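Local atomic coordinates of dihydrophenazinedicarboxylate synthase (Burkholderia, PDB entry 4HMW), a protein that catalyses FMN-dependent oxidations by molecular oxygen in the terminal steps of phenazine antibiotic biosynthesis. Residues 16-21 against 107-112. Numbering follows the deposited sequence. Where two conformers were deposited one is given.
Sequences VDVLFP and TGQQIM. With FMN (flavin mononucleotide), chain C.
Val18 spreads its two methyl groups over the turn that leads into strand 109-119. CG1 rests against Thr107, 3.4 Å from the carbonyl O and 4.0 Å from CB, while CG2 lies over the flat face of the Gln109 amide, nearest NE2 at 3.8 Å. A chi1 of -53° sets CG1 on the same side as the backbone N, and the methyl and the N-H both look towards Thr107: a water accepts from Val18 N at 3.1 Å and donates to Thr107 O at 2.9 Å, adding a polar bridge beside the methyl contact. The amide under CG2 is steadied because Thr107 OG1 donates to Gln109 OE1 over 2.7 Å, 15° from the carbonyl plane; this bond fixes which end is oxygen. Between them, Gly108 takes a positive phi and forms with Gln109 a G1 beta bulge opposite Trp104. One residue on, Gln110 serves the cofactor: NE2 gives FMN O2' a nearly straight bond of 2.9 Å (171°), and OE1 accepts from Val67 N of the second subunit, so the flavin site lies at the dimer interface. Backbone bonds from Asp17 and Gly108 to Ala190 tie the N-terminal loop and the bulge to the chain just past strand 184-189. Helix 30-43 packs on Gln109 through Trp37, which also meets Phe20 edge-to-face, and strand 97-104 pairs antiparallel with strand 109-119 in the FMN-binding split barrel of pyridoxamine 5'-phosphate oxidases.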
ATOM      1  N   VAL B  16      12.507 -15.814  -2.205  1.00 34.16           N
ATOM      2  CA  VAL B  16      13.806 -15.138  -2.125  1.00 32.10           C
ATOM      3  C   VAL B  16      14.597 -15.534  -3.373  1.00 31.59           C
ATOM      4  O   VAL B  16      14.326 -16.579  -4.003  1.00 30.41           O
ATOM      5  CB  VAL B  16      14.589 -15.506  -0.835  1.00 33.19           C
ATOM      6  CG1 VAL B  16      13.983 -14.843   0.413  1.00 32.31           C
ATOM      7  CG2 VAL B  16      14.660 -17.024  -0.681  1.00 33.99           C
ATOM      8  N   ASP B  17      15.545 -14.683  -3.734  1.00 29.64           N
ATOM      9  CA  ASP B  17      16.482 -14.960  -4.807  1.00 27.47           C
ATOM     10  C   ASP B  17      15.826 -15.182  -6.179  1.00 28.70           C
ATOM     11  O   ASP B  17      16.367 -15.918  -7.008  1.00 30.92           O
ATOM     12  CB  ASP B  17      17.374 -16.148  -4.413  1.00 31.10           C
ATOM     13  CG  ASP B  17      18.037 -15.940  -3.056  1.00 33.62           C
ATOM     14  OD1 ASP B  17      18.391 -14.773  -2.742  1.00 32.61           O
ATOM     15  OD2 ASP B  17      18.203 -16.949  -2.311  1.00 35.25           O
ATOM     16  N   VAL B  18      14.713 -14.506  -6.471  1.00 26.32           N
ATOM     17  CA  VAL B  18      14.266 -14.550  -7.850  1.00 26.46           C
ATOM     18  C   VAL B  18      15.305 -13.865  -8.738  1.00 22.79           C
ATOM     19  O   VAL B  18      16.104 -13.061  -8.276  1.00 21.03           O
ATOM     20  CB  VAL B  18      12.876 -14.008  -8.075  1.00 31.76           C
ATOM     21  CG1 VAL B  18      11.912 -14.736  -7.104  1.00 33.95           C
ATOM     22  CG2 VAL B  18      12.854 -12.495  -7.972  1.00 32.00           C
ATOM     23  N   LEU B  19      15.322 -14.234 -10.012  1.00 22.51           N
ATOM     24  CA  LEU B  19      16.312 -13.691 -10.908  1.00 24.85           C
ATOM     25  C   LEU B  19      15.938 -12.245 -11.213  1.00 24.88           C
ATOM     26  O   LEU B  19      14.755 -11.899 -11.320  1.00 28.20           O
ATOM     27  CB  LEU B  19      16.339 -14.461 -12.209  1.00 28.52           C
ATOM     28  CG  LEU B  19      17.627 -14.279 -12.999  1.00 34.73           C
ATOM     29  CD1 LEU B  19      18.737 -15.180 -12.449  1.00 36.50           C
ATOM     30  CD2 LEU B  19      17.365 -14.530 -14.525  1.00 37.10           C
ATOM     31  N   PHE B  20      16.941 -11.419 -11.403  1.00 22.27           N
ATOM     32  CA  PHE B  20      16.714  -9.972 -11.588  1.00 19.51           C
ATOM     33  C   PHE B  20      17.960  -9.465 -12.322  1.00 19.04           C
ATOM     34  O   PHE B  20      18.736  -8.698 -11.791  1.00 19.94           O
ATOM     35  CB  PHE B  20      16.540  -9.338 -10.221  1.00 18.62           C
ATOM     36  CG  PHE B  20      16.194  -7.846 -10.230  1.00 15.80           C
ATOM     37  CD1 PHE B  20      15.887  -7.158 -11.403  1.00 15.23           C
ATOM     38  CD2 PHE B  20      16.176  -7.147  -9.029  1.00 14.19           C
ATOM     39  CE1 PHE B  20      15.570  -5.810 -11.361  1.00 16.21           C
ATOM     40  CE2 PHE B  20      15.869  -5.804  -8.992  1.00 14.48           C
ATOM     41  CZ  PHE B  20      15.572  -5.125 -10.166  1.00 16.05           C
ATOM     42  N   PRO B  21      18.129  -9.892 -13.566  1.00 21.09           N
ATOM     43  CA  PRO B  21      19.352  -9.504 -14.281  1.00 20.96           C
ATOM     44  C   PRO B  21      19.387  -8.013 -14.553  1.00 21.72           C
ATOM     45  O   PRO B  21      20.488  -7.465 -14.674  1.00 24.31           O
ATOM     46  CB  PRO B  21      19.282 -10.313 -15.583  1.00 24.69           C
ATOM     47  CG  PRO B  21      17.872 -10.741 -15.716  1.00 23.77           C
ATOM     48  CD  PRO B  21      17.363 -10.902 -14.305  1.00 21.80           C
ATOM     49  N   THR B 107       6.968 -14.144  -4.687  1.00 15.39           N
ATOM     50  CA  THR B 107       8.281 -13.936  -5.257  1.00 16.63           C
ATOM     51  C   THR B 107       9.160 -12.974  -4.482  1.00 16.05           C
ATOM     52  O   THR B 107      10.282 -12.708  -4.894  1.00 17.84           O
ATOM     53  CB  THR B 107       8.176 -13.375  -6.665  1.00 16.75           C
ATOM     54  OG1 THR B 107       7.498 -12.118  -6.596  1.00 16.05           O
ATOM     55  CG2 THR B 107       7.376 -14.323  -7.589  1.00 17.72           C
ATOM     56  N   GLY B 108       8.666 -12.453  -3.374  1.00 13.99           N
ATOM     57  CA  GLY B 108       9.429 -11.498  -2.630  1.00 12.54           C
ATOM     58  C   GLY B 108       9.758 -10.253  -3.417  1.00 11.42           C
ATOM     59  O   GLY B 108      10.892  -9.752  -3.351  1.00 14.59           O
ATOM     60  N   GLN B 109       8.763  -9.691  -4.110  1.00 10.82           N
ATOM     61  CA  GLN B 109       9.011  -8.492  -4.923  1.00 11.95           C
ATOM     62  C   GLN B 109       8.047  -7.373  -4.578  1.00 11.46           C
ATOM     63  O   GLN B 109       6.871  -7.596  -4.303  1.00 11.84           O
ATOM     64  CB  GLN B 109       8.886  -8.804  -6.448  1.00 10.92           C
ATOM     65  CG  GLN B 109      10.011  -9.658  -6.987  1.00 12.98           C
ATOM     66  CD  GLN B 109       9.707 -10.140  -8.396  1.00 13.53           C
ATOM     67  OE1 GLN B 109       8.722 -10.840  -8.643  1.00 14.12           O
ATOM     68  NE2 GLN B 109      10.567  -9.794  -9.328  1.00 15.46           N
ATOM     69  N   GLN B 110       8.561  -6.162  -4.579  1.00 10.50           N
ATOM     70  CA  GLN B 110       7.676  -5.009  -4.475  1.00 14.09           C
ATOM     71  C   GLN B 110       8.052  -4.002  -5.577  1.00 13.33           C
ATOM     72  O   GLN B 110       9.180  -3.961  -6.052  1.00 12.41           O
ATOM     73  CB  GLN B 110       7.619  -4.378  -3.064  1.00 19.09           C
ATOM     74  CG  GLN B 110       8.856  -3.987  -2.514  1.00 20.83           C
ATOM     75  CD  GLN B 110       8.809  -3.372  -1.083  1.00 16.00           C
ATOM     76  OE1 GLN B 110       7.903  -2.632  -0.691  1.00 13.43           O
ATOM     77  NE2 GLN B 110       9.853  -3.656  -0.328  1.00 16.64           N
ATOM     78  N   ILE B 111       7.056  -3.233  -6.008  1.00 11.80           N
ATOM     79  CA  ILE B 111       7.289  -2.161  -6.950  1.00 11.76           C
ATOM     80  C   ILE B 111       6.579  -0.930  -6.460  1.00 10.37           C
ATOM     81  O   ILE B 111       5.390  -0.956  -6.170  1.00 10.87           O
ATOM     82  CB  ILE B 111       6.774  -2.479  -8.379  1.00 12.10           C
ATOM     83  CG1 ILE B 111       7.299  -3.836  -8.862  1.00 13.18           C
ATOM     84  CG2 ILE B 111       7.201  -1.374  -9.331  1.00 13.38           C
ATOM     85  CD1 ILE B 111       6.738  -4.241 -10.267  1.00 17.87           C
ATOM     86  N   MET B 112       7.316   0.160  -6.372  1.00 13.63           N
ATOM     87  CA  MET B 112       6.769   1.445  -5.935  0.56 14.09           C
ATOM     88  C   MET B 112       6.709   2.357  -7.137  1.00 14.24           C
ATOM     89  O   MET B 112       7.698   2.482  -7.849  1.00 15.32           O
ATOM     90  CB  MET B 112       7.672   2.103  -4.920  0.56 13.03           C
ATOM     91  CG  MET B 112       7.146   3.441  -4.464  0.56 13.97           C
ATOM     92  SD  MET B 112       8.311   4.489  -3.593  0.56 13.85           S
ATOM     93  CE  MET B 112       9.231   5.148  -4.994  0.56 15.02           C
TER
HETATM   94  N1  FMN C 301      11.912  -2.057   6.199  1.00 13.47           N
HETATM   95  C2  FMN C 301      12.045  -1.515   7.447  1.00 14.23           C
HETATM   96  O2  FMN C 301      12.752  -0.540   7.626  1.00 14.93           O
HETATM   97  N3  FMN C 301      11.338  -2.037   8.496  1.00 13.55           N
HETATM   98  C4  FMN C 301      10.544  -3.145   8.322  1.00 13.83           C
HETATM   99  O4  FMN C 301       9.921  -3.594   9.305  1.00 16.82           O
HETATM  100  C4A FMN C 301      10.427  -3.719   7.062  1.00 12.47           C
HETATM  101  N5  FMN C 301       9.659  -4.855   6.871  1.00 13.19           N
HETATM  102  C5A FMN C 301       9.541  -5.372   5.578  1.00 12.31           C
HETATM  103  C6  FMN C 301       8.749  -6.483   5.381  1.00 14.00           C
HETATM  104  C7  FMN C 301       8.585  -7.006   4.114  1.00 14.23           C
HETATM  105  C7M FMN C 301       7.720  -8.206   3.953  1.00 17.74           C
HETATM  106  C8  FMN C 301       9.254  -6.438   3.035  1.00 12.62           C
HETATM  107  C8M FMN C 301       9.077  -6.975   1.653  1.00 14.77           C
HETATM  108  C9  FMN C 301      10.047  -5.323   3.229  1.00 12.18           C
HETATM  109  C9A FMN C 301      10.231  -4.809   4.507  1.00 12.53           C
HETATM  110  N10 FMN C 301      11.057  -3.679   4.742  1.00 10.80           N
HETATM  111  C10 FMN C 301      11.137  -3.162   6.010  1.00 12.11           C
HETATM  112  C1' FMN C 301      11.839  -2.990   3.681  1.00 11.55           C
HETATM  113  C2' FMN C 301      11.060  -1.809   3.097  1.00 12.22           C
HETATM  114  O2' FMN C 301      10.013  -2.249   2.219  1.00 12.24           O
HETATM  115  C3' FMN C 301      11.963  -0.839   2.333  1.00 12.02           C
HETATM  116  O3' FMN C 301      12.622  -1.563   1.315  1.00 12.97           O
HETATM  117  C4' FMN C 301      12.961  -0.131   3.268  1.00 12.70           C
HETATM  118  O4' FMN C 301      12.381   0.024   4.550  1.00 12.45           O
HETATM  119  C5' FMN C 301      13.462   1.175   2.672  1.00 11.18           C
HETATM  120  O5' FMN C 301      12.374   2.017   2.354  1.00 13.26           O
HETATM  121  P   FMN C 301      12.591   3.565   2.027  1.00 13.61           P
HETATM  122  O1P FMN C 301      12.899   4.283   3.327  1.00 14.09           O
HETATM  123  O2P FMN C 301      13.777   3.676   1.057  1.00 13.39           O
HETATM  124  O3P FMN C 301      11.289   4.031   1.473  1.00 14.87           O
HETATM  125  O   HOH W   1      13.186 -12.507  -4.663  1.00 19.76           O